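Local coordinates for protein beta-2-microglobulin (PDB 4M9O) that serves as the light chain of class I MHC molecules, which present peptide antigens to the immune system, at residues I37-L42 with F64-S69; V9-H14 with L25-S30; K3-K8 with S31-D36; G20-L25 with A71-K76. All coordinates share one frame; numbering follows the deposited sequence.

Interaction 1. Residues I37-L42 with F64-S69; sequences ISIELL and FHLTKS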
loop_
_atom_site.group_PDB
_atom_site.type_symbol
_atom_site.label_atom_id
_atom_site.label_comp_id
_atom_site.label_asym_id
_atom_site.label_seq_id
_atom_site.Cartn_x
_atom_site.Cartn_y
_atom_site.Cartn_z
ATOM N N ILE A 37 -1.449 13.104 -0.876
ATOM C CA ILE A 37 -1.769 11.769 -1.243
ATOM C C ILE A 37 -2.601 11.055 -0.168
ATOM O O ILE A 37 -2.571 11.415 0.950
ATOM C CB ILE A 37 -0.484 11.000 -1.605
ATOM C CG1 ILE A 37 -0.775 9.883 -2.587
ATOM C CG2 ILE A 37 0.210 10.520 -0.391
ATOM C CD1 ILE A 37 0.341 9.470 -3.370
ATOM N N SER A 38 -3.321 10.032 -0.541
ATOM C CA SER A 38 -3.912 9.162 0.442
ATOM C C SER A 38 -4.019 7.696 0.081
ATOM O O SER A 38 -4.242 7.347 -1.039
ATOM C CB SER A 38 -5.197 9.741 0.984
ATOM O OG SER A 38 -6.295 9.151 0.488
ATOM N N ILE A 39 -3.807 6.866 1.067
ATOM C CA ILE A 39 -3.623 5.451 0.909
ATOM C C ILE A 39 -4.508 4.655 1.856
ATOM O O ILE A 39 -4.602 4.970 2.991
ATOM C CB ILE A 39 -2.187 5.052 1.252
ATOM C CG1 ILE A 39 -1.178 5.793 0.421
ATOM C CG2 ILE A 39 -1.965 3.587 1.166
ATOM C CD1 ILE A 39 0.142 5.607 0.884
ATOM N N GLU A 40 -5.108 3.596 1.361
ATOM C CA GLU A 40 -5.859 2.646 2.186
ATOM C C GLU A 40 -5.547 1.227 1.812
ATOM O O GLU A 40 -5.263 0.942 0.695
ATOM C CB GLU A 40 -7.369 2.813 2.124
ATOM C CG GLU A 40 -7.938 4.118 2.576
ATOM C CD GLU A 40 -7.615 4.490 3.994
ATOM O OE1 GLU A 40 -7.520 3.631 4.888
ATOM O OE2 GLU A 40 -7.462 5.680 4.219
ATOM N N LEU A 41 -5.598 0.344 2.779
ATOM C CA LEU A 41 -5.363 -1.060 2.566
ATOM C C LEU A 41 -6.711 -1.734 2.679
ATOM O O LEU A 41 -7.443 -1.454 3.554
ATOM C CB LEU A 41 -4.381 -1.626 3.573
ATOM C CG LEU A 41 -2.898 -1.336 3.411
ATOM C CD1 LEU A 41 -2.045 -1.822 4.548
ATOM C CD2 LEU A 41 -2.459 -1.888 2.159
ATOM N N LEU A 42 -7.034 -2.591 1.748
ATOM C CA LEU A 42 -8.337 -3.210 1.699
ATOM C C LEU A 42 -8.330 -4.715 1.705
ATOM O O LEU A 42 -7.538 -5.319 1.081
ATOM C CB LEU A 42 -9.096 -2.703 0.498
ATOM C CG LEU A 42 -9.543 -1.258 0.536
ATOM C CD1 LEU A 42 -8.775 -0.466 -0.354
ATOM C CD2 LEU A 42 -10.958 -1.073 0.282
ATOM N N PHE A 64 9.386 12.216 -2.362
ATOM C CA PHE A 64 8.447 11.990 -1.311
ATOM C C PHE A 64 8.151 10.488 -1.231
ATOM O O PHE A 64 8.039 9.855 -2.220
ATOM C CB PHE A 64 7.171 12.787 -1.584
ATOM C CG PHE A 64 7.319 14.291 -1.445
ATOM C CD1 PHE A 64 7.363 14.877 -0.232
ATOM C CD2 PHE A 64 7.343 15.101 -2.532
ATOM C CE1 PHE A 64 7.481 16.201 -0.124
ATOM C CE2 PHE A 64 7.455 16.423 -2.394
ATOM C CZ PHE A 64 7.528 16.965 -1.212
ATOM N N HIS A 65 8.025 9.953 -0.038
ATOM C CA HIS A 65 7.570 8.602 0.136
ATOM C C HIS A 65 6.772 8.319 1.403
ATOM O O HIS A 65 6.955 8.932 2.395
ATOM C CB HIS A 65 8.656 7.550 -0.097
ATOM C CG HIS A 65 9.756 7.585 0.891
ATOM N ND1 HIS A 65 9.718 6.884 2.069
ATOM C CD2 HIS A 65 10.924 8.242 0.884
ATOM C CE1 HIS A 65 10.827 7.096 2.740
ATOM N NE2 HIS A 65 11.580 7.912 2.038
ATOM N N LEU A 66 5.885 7.372 1.288
ATOM C CA LEU A 66 4.989 6.994 2.319
ATOM C C LEU A 66 4.773 5.490 2.324
ATOM O O LEU A 66 4.672 4.903 1.309
ATOM C CB LEU A 66 3.680 7.705 2.050
ATOM C CG LEU A 66 2.667 7.960 3.125
ATOM C CD1 LEU A 66 3.218 8.842 4.180
ATOM C CD2 LEU A 66 1.439 8.595 2.530
ATOM N N THR A 67 4.646 4.914 3.496
ATOM C CA THR A 67 4.366 3.510 3.668
ATOM C C THR A 67 3.173 3.209 4.576
ATOM O O THR A 67 3.090 3.695 5.636
ATOM C CB THR A 67 5.605 2.788 4.195
ATOM O OG1 THR A 67 6.647 2.911 3.255
ATOM C CG2 THR A 67 5.346 1.355 4.456
ATOM N N LYS A 68 2.259 2.403 4.116
ATOM C CA LYS A 68 1.169 1.933 4.919
ATOM C C LYS A 68 1.267 0.419 5.122
ATOM O O LYS A 68 1.476 -0.291 4.203
ATOM C CB LYS A 68 -0.150 2.311 4.269
ATOM C CG LYS A 68 -1.333 1.868 4.950
ATOM C CD LYS A 68 -1.967 3.013 5.597
ATOM C CE LYS A 68 -3.407 3.066 5.394
ATOM N NZ LYS A 68 -3.907 4.221 6.049
ATOM N N SER A 69 1.121 -0.040 6.343
ATOM C CA SER A 69 1.220 -1.445 6.674
ATOM C C SER A 69 0.144 -1.983 7.610
ATOM O O SER A 69 -0.439 -1.248 8.317
ATOM C CB SER A 69 2.557 -1.759 7.276
ATOM O OG SER A 69 2.822 -0.940 8.340
#
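K68 lies along I39 and L41, its CB 3.8 Å from I39 CG2 and its CG 3.8 Å from L41 CD1. The chain leaves with CG opposite the backbone N (chi1 178°), then bends at chi2 and chi3 so that the ammonium crosses to the facing strand. There NZ makes a weak 3.2 Å hydrogen bond to I39 O and a long salt bridge, 3.8 Å, to E40 OE1. E40 starts off away from K68, and the bend at its chi2 (-59°) folds the carboxylate back. Further along, L66 CD2 touches both I37 CG2, at 3.7 Å, and I39 CD1, at 3.6 Å. This is the inside of an immunoglobulin beta-sandwich: strands 38-43 and 63-72 belong to different sheets, and their segments 38-42 and 64-69 run 22° apart with axes 7.6 Å from each other, so side chains join them rather than a backbone ladder. A methionine in place of K68 would probably leave the E40 carboxylate without its nearby positive charge and I39 O without its weak bond. Behind this shell, Q53 OE1 takes a second weak bond from K68 NZ, T51 touches the lysine, V29 and C82 back I39, and L56 packs on L66.

Interaction 2. Residues V9-H14 with L25-S30; sequences VHVYSH and LICYVS
Y12 lays its ring across I26, with CE2 3.5 Å from I26 CG2 and the hydroxyl end carried on to Y28, OH to CB 3.5 Å. What brings it there is chi1 of 53°, the crowded position with CG between the backbone N and the carbonyl carbon: the ring turns back over the neighbouring strand, and I26 O comes to lie off one ring face, near the rim. I26 meets it with two branches, CG2 and CD1 both lying against the Y12 ring, and CD1 also reaches H14 CB at 3.9 Å. Y28 instead swings its own ring outward beyond CB, and the H10 imidazole approaches that ring at its edge.

V9, V11, L25, C27 and V29 line the reverse face. The two methyls of V9 divide their work, CG1 resting 3.9 Å from C27 SG and CG2 lying beside V29 CG2. V11 CG1 meets L25 CD1 at 4.1 Å. C27 SG stands opposite its backbone N (chi1 -175°), pointing into the core toward its disulfide partner C82 on the other sheet.

Between the two faces the backbones are laced by two hydrogen-bonded pairs, H10 with Y28 and Y12 with I26; H10 N reaches Y28 O at 3.0 Å, and Y28 N returns to H10 O at 2.9 Å. S13 turns its hydroxyl to F15 O. An antiparallel hairpin of strands 8-13 and 23-30, its second strand carrying the cysteine that ties the two sheets together, is the A-B pairing of a C1-type immunoglobulin domain.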
loop_
_atom_site.group_PDB
_atom_site.type_symbol
_atom_site.label_atom_id
_atom_site.label_comp_id
_atom_site.label_asym_id
_atom_site.label_seq_id
_atom_site.Cartn_x
_atom_site.Cartn_y
_atom_site.Cartn_z
ATOM N N VAL A 9 3.771 2.845 -7.004
ATOM C CA VAL A 9 3.179 2.058 -5.950
ATOM C C VAL A 9 3.525 0.589 -6.023
ATOM O O VAL A 9 3.479 0.001 -7.068
ATOM C CB VAL A 9 1.654 2.156 -5.986
ATOM C CG1 VAL A 9 1.025 1.410 -4.895
ATOM C CG2 VAL A 9 1.194 3.551 -6.019
ATOM N N HIS A 10 3.878 0.040 -4.879
ATOM C CA HIS A 10 4.146 -1.355 -4.701
ATOM C C HIS A 10 3.397 -1.957 -3.516
ATOM O O HIS A 10 3.424 -1.435 -2.461
ATOM C CB HIS A 10 5.633 -1.577 -4.543
ATOM C CG HIS A 10 6.463 -0.947 -5.609
ATOM N ND1 HIS A 10 6.816 -1.611 -6.745
ATOM C CD2 HIS A 10 6.978 0.291 -5.724
ATOM C CE1 HIS A 10 7.521 -0.820 -7.514
ATOM N NE2 HIS A 10 7.652 0.333 -6.909
ATOM N N VAL A 11 2.726 -3.065 -3.741
ATOM C CA VAL A 11 2.103 -3.867 -2.698
ATOM C C VAL A 11 2.815 -5.214 -2.525
ATOM O O VAL A 11 3.037 -5.900 -3.464
ATOM C CB VAL A 11 0.635 -4.074 -2.937
ATOM C CG1 VAL A 11 -0.046 -4.518 -1.719
ATOM C CG2 VAL A 11 0.029 -2.874 -3.431
ATOM N N TYR A 12 3.193 -5.535 -1.310
ATOM C CA TYR A 12 3.998 -6.670 -1.006
ATOM C C TYR A 12 3.852 -7.098 0.430
ATOM O O TYR A 12 3.514 -6.331 1.259
ATOM C CB TYR A 12 5.481 -6.415 -1.344
ATOM C CG TYR A 12 6.072 -5.185 -0.756
ATOM C CD1 TYR A 12 6.071 -4.014 -1.446
ATOM C CD2 TYR A 12 6.623 -5.192 0.496
ATOM C CE1 TYR A 12 6.590 -2.907 -0.937
ATOM C CE2 TYR A 12 7.159 -4.047 1.035
ATOM C CZ TYR A 12 7.124 -2.899 0.310
ATOM O OH TYR A 12 7.646 -1.769 0.788
ATOM N N SER A 13 4.145 -8.349 0.691
ATOM C CA SER A 13 4.264 -8.854 2.033
ATOM C C SER A 13 5.708 -8.848 2.517
ATOM O O SER A 13 6.607 -8.934 1.752
ATOM C CB SER A 13 3.656 -10.241 2.213
ATOM O OG SER A 13 4.232 -11.175 1.380
ATOM N N HIS A 14 5.876 -8.735 3.816
ATOM C CA HIS A 14 7.147 -8.759 4.469
ATOM C C HIS A 14 7.837 -10.107 4.321
ATOM O O HIS A 14 8.983 -10.178 4.040
ATOM C CB HIS A 14 7.017 -8.377 5.924
ATOM C CG HIS A 14 8.305 -8.007 6.559
ATOM N ND1 HIS A 14 9.254 -7.256 5.921
ATOM C CD2 HIS A 14 8.828 -8.326 7.753
ATOM C CE1 HIS A 14 10.295 -7.114 6.704
ATOM N NE2 HIS A 14 10.058 -7.748 7.825
ATOM N N LEU A 25 1.279 -6.989 5.608
ATOM C CA LEU A 25 0.936 -6.462 4.313
ATOM C C LEU A 25 1.411 -5.008 4.219
ATOM O O LEU A 25 1.185 -4.236 5.095
ATOM C CB LEU A 25 -0.552 -6.628 3.991
ATOM C CG LEU A 25 -1.044 -6.225 2.593
ATOM C CD1 LEU A 25 -0.513 -7.031 1.511
ATOM C CD2 LEU A 25 -2.538 -6.083 2.452
ATOM N N ILE A 26 2.111 -4.690 3.156
ATOM C CA ILE A 26 2.735 -3.389 2.947
ATOM C C ILE A 26 2.416 -2.711 1.625
ATOM O O ILE A 26 2.478 -3.325 0.623
ATOM C CB ILE A 26 4.263 -3.498 3.082
ATOM C CG1 ILE A 26 4.646 -4.244 4.343
ATOM C CG2 ILE A 26 4.911 -2.172 3.009
ATOM C CD1 ILE A 26 5.912 -4.962 4.286
ATOM N N CYS A 27 2.087 -1.434 1.651
ATOM C CA CYS A 27 1.906 -0.625 0.467
ATOM C C CYS A 27 2.841 0.548 0.523
ATOM O O CYS A 27 2.737 1.342 1.364
ATOM C CB CYS A 27 0.487 -0.108 0.336
ATOM S SG CYS A 27 0.073 0.810 -1.148
ATOM N N TYR A 28 3.738 0.632 -0.414
ATOM C CA TYR A 28 4.750 1.657 -0.472
ATOM C C TYR A 28 4.530 2.557 -1.654
ATOM O O TYR A 28 4.411 2.110 -2.754
ATOM C CB TYR A 28 6.122 1.039 -0.522
ATOM C CG TYR A 28 7.266 1.987 -0.682
ATOM C CD1 TYR A 28 7.738 2.698 0.372
ATOM C CD2 TYR A 28 7.925 2.107 -1.884
ATOM C CE1 TYR A 28 8.787 3.514 0.234
ATOM C CE2 TYR A 28 8.967 2.931 -2.027
ATOM C CZ TYR A 28 9.399 3.630 -0.962
ATOM O OH TYR A 28 10.419 4.451 -1.044
ATOM N N VAL A 29 4.458 3.843 -1.377
ATOM C CA VAL A 29 4.179 4.840 -2.359
ATOM C C VAL A 29 5.270 5.899 -2.436
ATOM O O VAL A 29 5.706 6.419 -1.471
ATOM C CB VAL A 29 2.846 5.490 -2.151
ATOM C CG1 VAL A 29 2.587 6.418 -3.240
ATOM C CG2 VAL A 29 1.769 4.504 -2.065
ATOM N N SER A 30 5.707 6.166 -3.640
ATOM C CA SER A 30 6.867 6.952 -3.841
ATOM C C SER A 30 6.885 7.794 -5.096
ATOM O O SER A 30 6.225 7.510 -6.001
ATOM C CB SER A 30 8.067 6.012 -3.838
ATOM O OG SER A 30 9.233 6.723 -3.963
#

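Interaction 3. Residues K3-K8 with S31-D36; sequences KVSTPK and SFHPPD
S5 and H33 form a single antiparallel bridge, a hydrogen-bonded pair between the N-terminal arm and the loop joining strands 23-30 and 38-43 at one end of the immunoglobulin sandwich. S5 N gives a bond to H33 O at 3.0 Å, and H33 N returns one to S5 O at 3.1 Å, the latter in the carbonyl plane and on a lone pair. Weaker CA-H...O contacts flank them, from V4 CA to H33 O and from F32 CA to S5 O.

Among the side chains, S5 OG lies at the edge of the H33 imidazole, close to the ring plane and 3.0 Å from CD2. A chi1 of -60° turns the ring so that its CD2 edge meets S5, while H33 CB touches K3 O. Putting an alanine at H33 would take away that ring and would probably set the S5 hydroxyl free to turn.

The apolar side chains of P7 and F32 cross at about a right angle, CB to CB 4.0 Å, and F32 goes on to pack against F64, I37 and L56.

Polar bonds to the rest of the domain complete the loop. The H33-P34 peptide is cis, and P34 O accepts a hydrogen bond from H86 NE2. S31 OG, hydrogen-bonded to Q63 NE2, has K8 CD passing 3.8 Å away.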
loop_
_atom_site.group_PDB
_atom_site.type_symbol
_atom_site.label_atom_id
_atom_site.label_comp_id
_atom_site.label_asym_id
_atom_site.label_seq_id
_atom_site.Cartn_x
_atom_site.Cartn_y
_atom_site.Cartn_z
ATOM N N LYS A 3 6.069 19.685 -13.441
ATOM C CA LYS A 3 5.265 19.936 -12.264
ATOM C C LYS A 3 4.621 18.719 -11.547
ATOM O O LYS A 3 4.740 18.595 -10.391
ATOM C CB LYS A 3 4.278 21.032 -12.589
ATOM C CG LYS A 3 3.364 21.424 -11.544
ATOM C CD LYS A 3 2.979 22.883 -11.652
ATOM C CE LYS A 3 1.849 23.149 -12.661
ATOM N NZ LYS A 3 1.876 24.549 -13.237
ATOM N N VAL A 4 3.985 17.817 -12.245
ATOM C CA VAL A 4 3.317 16.692 -11.647
ATOM C C VAL A 4 3.945 15.350 -11.938
ATOM O O VAL A 4 4.344 15.089 -13.031
ATOM C CB VAL A 4 1.854 16.657 -12.045
ATOM C CG1 VAL A 4 1.231 15.380 -11.706
ATOM C CG2 VAL A 4 1.102 17.819 -11.491
ATOM N N SER A 5 4.045 14.516 -10.923
ATOM C CA SER A 5 4.506 13.160 -11.060
ATOM C C SER A 5 3.564 12.160 -10.464
ATOM O O SER A 5 3.192 12.257 -9.353
ATOM C CB SER A 5 5.836 12.988 -10.358
ATOM O OG SER A 5 6.810 13.807 -10.844
ATOM N N THR A 6 3.227 11.155 -11.228
ATOM C CA THR A 6 2.385 10.091 -10.735
ATOM C C THR A 6 3.123 9.149 -9.713
ATOM O O THR A 6 4.256 8.881 -9.848
ATOM C CB THR A 6 1.732 9.342 -11.920
ATOM O OG1 THR A 6 0.471 8.807 -11.557
ATOM C CG2 THR A 6 2.580 8.286 -12.417
ATOM N N PRO A 7 2.434 8.701 -8.693
ATOM C CA PRO A 7 3.010 7.840 -7.686
ATOM C C PRO A 7 3.488 6.523 -8.253
ATOM O O PRO A 7 2.893 6.005 -9.129
ATOM C CB PRO A 7 1.859 7.632 -6.724
ATOM C CG PRO A 7 0.789 8.474 -7.161
ATOM C CD PRO A 7 0.995 8.809 -8.537
ATOM N N LYS A 8 4.583 6.018 -7.745
ATOM C CA LYS A 8 4.999 4.659 -8.009
ATOM C C LYS A 8 4.555 3.876 -6.793
ATOM O O LYS A 8 4.901 4.206 -5.723
ATOM C CB LYS A 8 6.507 4.536 -8.190
ATOM C CG LYS A 8 7.090 5.404 -9.232
ATOM C CD LYS A 8 8.552 5.372 -9.233
ATOM C CE LYS A 8 9.174 5.901 -10.523
ATOM N NZ LYS A 8 8.290 6.075 -11.697
ATOM N N SER A 31 7.727 8.799 -5.098
ATOM C CA SER A 31 8.033 9.667 -6.228
ATOM C C SER A 31 6.902 10.461 -6.864
ATOM O O SER A 31 6.881 10.631 -8.023
ATOM C CB SER A 31 8.742 8.875 -7.308
ATOM O OG SER A 31 9.741 8.095 -6.785
ATOM N N PHE A 32 5.981 10.931 -6.067
ATOM C CA PHE A 32 4.830 11.635 -6.535
ATOM C C PHE A 32 5.015 13.086 -6.227
ATOM O O PHE A 32 5.662 13.396 -5.304
ATOM C CB PHE A 32 3.561 11.122 -5.866
ATOM C CG PHE A 32 3.711 10.918 -4.404
ATOM C CD1 PHE A 32 3.395 11.892 -3.535
ATOM C CD2 PHE A 32 4.225 9.750 -3.898
ATOM C CE1 PHE A 32 3.552 11.706 -2.212
ATOM C CE2 PHE A 32 4.390 9.598 -2.598
ATOM C CZ PHE A 32 4.053 10.592 -1.758
ATOM N N HIS A 33 4.457 13.934 -7.076
ATOM C CA HIS A 33 4.349 15.388 -6.949
ATOM C C HIS A 33 2.943 15.792 -7.443
ATOM O O HIS A 33 2.581 15.432 -8.507
ATOM C CB HIS A 33 5.303 16.103 -7.884
ATOM C CG HIS A 33 6.738 15.807 -7.693
ATOM N ND1 HIS A 33 7.374 15.931 -6.495
ATOM C CD2 HIS A 33 7.690 15.499 -8.584
ATOM C CE1 HIS A 33 8.648 15.688 -6.643
ATOM N NE2 HIS A 33 8.864 15.402 -7.901
ATOM N N PRO A 34 2.178 16.579 -6.709
ATOM C CA PRO A 34 2.513 17.113 -5.405
ATOM C C PRO A 34 2.431 16.126 -4.238
ATOM O O PRO A 34 1.804 15.139 -4.438
ATOM C CB PRO A 34 1.459 18.210 -5.247
ATOM C CG PRO A 34 0.363 17.763 -5.997
ATOM C CD PRO A 34 0.852 17.035 -7.137
ATOM N N PRO A 35 2.844 16.536 -3.077
ATOM C CA PRO A 35 2.901 15.656 -1.935
ATOM C C PRO A 35 1.568 15.392 -1.258
ATOM O O PRO A 35 1.615 14.931 -0.197
ATOM C CB PRO A 35 3.899 16.344 -1.014
ATOM C CG PRO A 35 3.887 17.684 -1.424
ATOM C CD PRO A 35 3.692 17.701 -2.868
ATOM N N ASP A 36 0.433 15.740 -1.819
ATOM C CA ASP A 36 -0.836 15.379 -1.223
ATOM C C ASP A 36 -1.294 14.052 -1.763
ATOM O O ASP A 36 -1.488 13.901 -2.918
ATOM C CB ASP A 36 -1.898 16.439 -1.479
ATOM C CG ASP A 36 -1.930 17.506 -0.414
ATOM O OD1 ASP A 36 -1.649 17.218 0.742
ATOM O OD2 ASP A 36 -2.276 18.641 -0.705
#

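Interaction 4. Residues G20-L25 with A71-K76; sequences GKPNTL and AFTPEK
N23 and F72 make a hydrogen-bonded pair near the end of the A-B-E-D sheet, where strand 23-30 begins and strand 63-72 runs out. N23 N reaches F72 O at 2.9 Å, nearly in line with the carbonyl. The return bond from F72 N to N23 O, 3.0 Å, is straight at hydrogen (173°), although the donor stands well above the carbonyl plane.

N23 turns its amide along its own strand: OD1 takes T24 N at 2.7 Å, while ND2 bonds F15 O in the loop between strands 8-13 and 23-30. Those two bonds use both ends of the amide and fix its rotation. F72 has its CG between backbone N and carbonyl carbon (chi1 80°), which swings the ring back across the neighbouring strand toward L25 and the core. The ring's closest distances to L25 are too short to trust. It also meets W95 edge-to-face and Y80 at an inclined angle.

The strand pairing is typical of the immunoglobulin sandwich, in which strand B sits between A and E. Past it the two segments stay in contact through side chains and one backbone bond: T73 CG2 packs 3.5 Å from G20 C, T73 OG1 lies beside P22, and P74 CD touches K21 O at 3.5 Å. At the far end G20 N gives P74 O an almost straight bond of 2.9 Å, with the E75 carboxylate alongside, OE1 being 3.6 Å from G20 N.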
loop_
_atom_site.group_PDB
_atom_site.type_symbol
_atom_site.label_atom_id
_atom_site.label_comp_id
_atom_site.label_asym_id
_atom_site.label_seq_id
_atom_site.Cartn_x
_atom_site.Cartn_y
_atom_site.Cartn_z
ATOM N N GLY A 20 -2.659 -19.153 6.050
ATOM C CA GLY A 20 -2.831 -19.338 7.466
ATOM C C GLY A 20 -1.696 -18.851 8.331
ATOM O O GLY A 20 -1.722 -18.982 9.500
ATOM N N LYS A 21 -0.688 -18.265 7.745
ATOM C CA LYS A 21 0.418 -17.797 8.543
ATOM C C LYS A 21 0.408 -16.280 8.649
ATOM O O LYS A 21 0.329 -15.621 7.677
ATOM C CB LYS A 21 1.747 -18.343 8.007
ATOM C CG LYS A 21 3.009 -17.630 8.488
ATOM C CD LYS A 21 4.247 -17.869 7.610
ATOM C CE LYS A 21 4.604 -16.652 6.632
ATOM N NZ LYS A 21 5.032 -15.415 7.299
ATOM N N PRO A 22 0.509 -15.766 9.861
ATOM C CA PRO A 22 0.566 -14.334 10.109
ATOM C C PRO A 22 1.740 -13.681 9.460
ATOM O O PRO A 22 2.820 -14.200 9.526
ATOM C CB PRO A 22 0.763 -14.259 11.605
ATOM C CG PRO A 22 0.325 -15.473 12.085
ATOM C CD PRO A 22 0.638 -16.503 11.108
ATOM N N ASN A 23 1.485 -12.535 8.853
ATOM C CA ASN A 23 2.396 -11.792 8.030
ATOM C C ASN A 23 2.084 -10.307 8.116
ATOM O O ASN A 23 1.233 -9.918 8.817
ATOM C CB ASN A 23 2.273 -12.267 6.591
ATOM C CG ASN A 23 3.534 -12.069 5.759
ATOM O OD1 ASN A 23 4.298 -11.179 5.949
ATOM N ND2 ASN A 23 3.692 -12.901 4.809
ATOM N N THR A 24 2.828 -9.497 7.403
ATOM C CA THR A 24 2.575 -8.083 7.300
ATOM C C THR A 24 2.347 -7.718 5.848
ATOM O O THR A 24 3.111 -8.079 5.001
ATOM C CB THR A 24 3.718 -7.251 7.831
ATOM O OG1 THR A 24 4.034 -7.652 9.132
ATOM C CG2 THR A 24 3.353 -5.844 7.864
ATOM N N LEU A 25 1.279 -6.989 5.608
ATOM C CA LEU A 25 0.936 -6.462 4.313
ATOM C C LEU A 25 1.411 -5.008 4.219
ATOM O O LEU A 25 1.185 -4.236 5.095
ATOM C CB LEU A 25 -0.552 -6.628 3.991
ATOM C CG LEU A 25 -1.044 -6.225 2.593
ATOM C CD1 LEU A 25 -0.513 -7.031 1.511
ATOM C CD2 LEU A 25 -2.538 -6.083 2.452
ATOM N N ALA A 71 -0.913 -5.911 9.890
ATOM C CA ALA A 71 -0.827 -7.329 10.144
ATOM C C ALA A 71 -1.973 -8.039 9.433
ATOM O O ALA A 71 -3.062 -7.556 9.433
ATOM C CB ALA A 71 -0.869 -7.607 11.560
ATOM N N PHE A 72 -1.694 -9.172 8.816
ATOM C CA PHE A 72 -2.709 -9.972 8.136
ATOM C C PHE A 72 -2.396 -11.455 8.093
ATOM O O PHE A 72 -1.303 -11.810 8.314
ATOM C CB PHE A 72 -3.061 -9.435 6.743
ATOM C CG PHE A 72 -2.079 -9.788 5.641
ATOM C CD1 PHE A 72 -2.420 -10.685 4.698
ATOM C CD2 PHE A 72 -0.870 -9.178 5.524
ATOM C CE1 PHE A 72 -1.559 -11.011 3.697
ATOM C CE2 PHE A 72 -0.020 -9.505 4.517
ATOM C CZ PHE A 72 -0.374 -10.408 3.607
ATOM N N THR A 73 -3.382 -12.282 7.812
ATOM C CA THR A 73 -3.191 -13.693 7.615
ATOM C C THR A 73 -3.900 -14.120 6.333
ATOM O O THR A 73 -5.081 -14.196 6.284
ATOM C CB THR A 73 -3.730 -14.479 8.814
ATOM O OG1 THR A 73 -3.000 -14.117 9.959
ATOM C CG2 THR A 73 -3.600 -15.953 8.617
ATOM N N PRO A 74 -3.155 -14.424 5.298
ATOM C CA PRO A 74 -3.773 -14.778 4.040
ATOM C C PRO A 74 -4.542 -16.100 4.071
ATOM O O PRO A 74 -4.137 -16.978 4.726
ATOM C CB PRO A 74 -2.576 -14.858 3.108
ATOM C CG PRO A 74 -1.452 -14.987 3.948
ATOM C CD PRO A 74 -1.714 -14.260 5.135
ATOM N N GLU A 75 -5.664 -16.174 3.393
ATOM C CA GLU A 75 -6.441 -17.370 3.257
ATOM C C GLU A 75 -6.959 -17.433 1.836
ATOM O O GLU A 75 -7.062 -16.444 1.162
ATOM C CB GLU A 75 -7.589 -17.468 4.259
ATOM C CG GLU A 75 -7.330 -17.023 5.705
ATOM C CD GLU A 75 -6.630 -18.028 6.579
ATOM O OE1 GLU A 75 -6.285 -19.105 6.135
ATOM O OE2 GLU A 75 -6.424 -17.738 7.753
ATOM N N LYS A 76 -7.300 -18.636 1.411
ATOM C CA LYS A 76 -7.755 -18.886 0.069
ATOM C C LYS A 76 -9.038 -18.162 -0.289
ATOM O O LYS A 76 -9.974 -18.126 0.449
ATOM C CB LYS A 76 -7.907 -20.375 -0.167
ATOM C CG LYS A 76 -6.653 -21.101 -0.260
ATOM C CD LYS A 76 -6.865 -22.561 -0.097
ATOM C CE LYS A 76 -5.597 -23.272 -0.342
ATOM N NZ LYS A 76 -5.713 -24.690 -0.193
#

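Strand 23-30 ties the set together: it pairs with strand 8-13 in interaction 2 and with strand 63-72 in interaction 4, and the two contacts share L25. Interaction 1 joins strand 63-72 of that sheet to strand 38-43 of the opposite one, its centre 8 Å from that of interaction 2; the link runs through probable backbone bonds from C27 N to K68 O and from V29 N to L66 O, both 2.9 Å. Interactions 3 and 4 close opposite ends of the domain, their centres 30 Å apart and their nearest atoms about 14 Å. Interaction 3 continues the hairpin of interaction 2 through K8 N and S30 O, 2.8 Å apart, and reaches interaction 1 where F32 packs on I37.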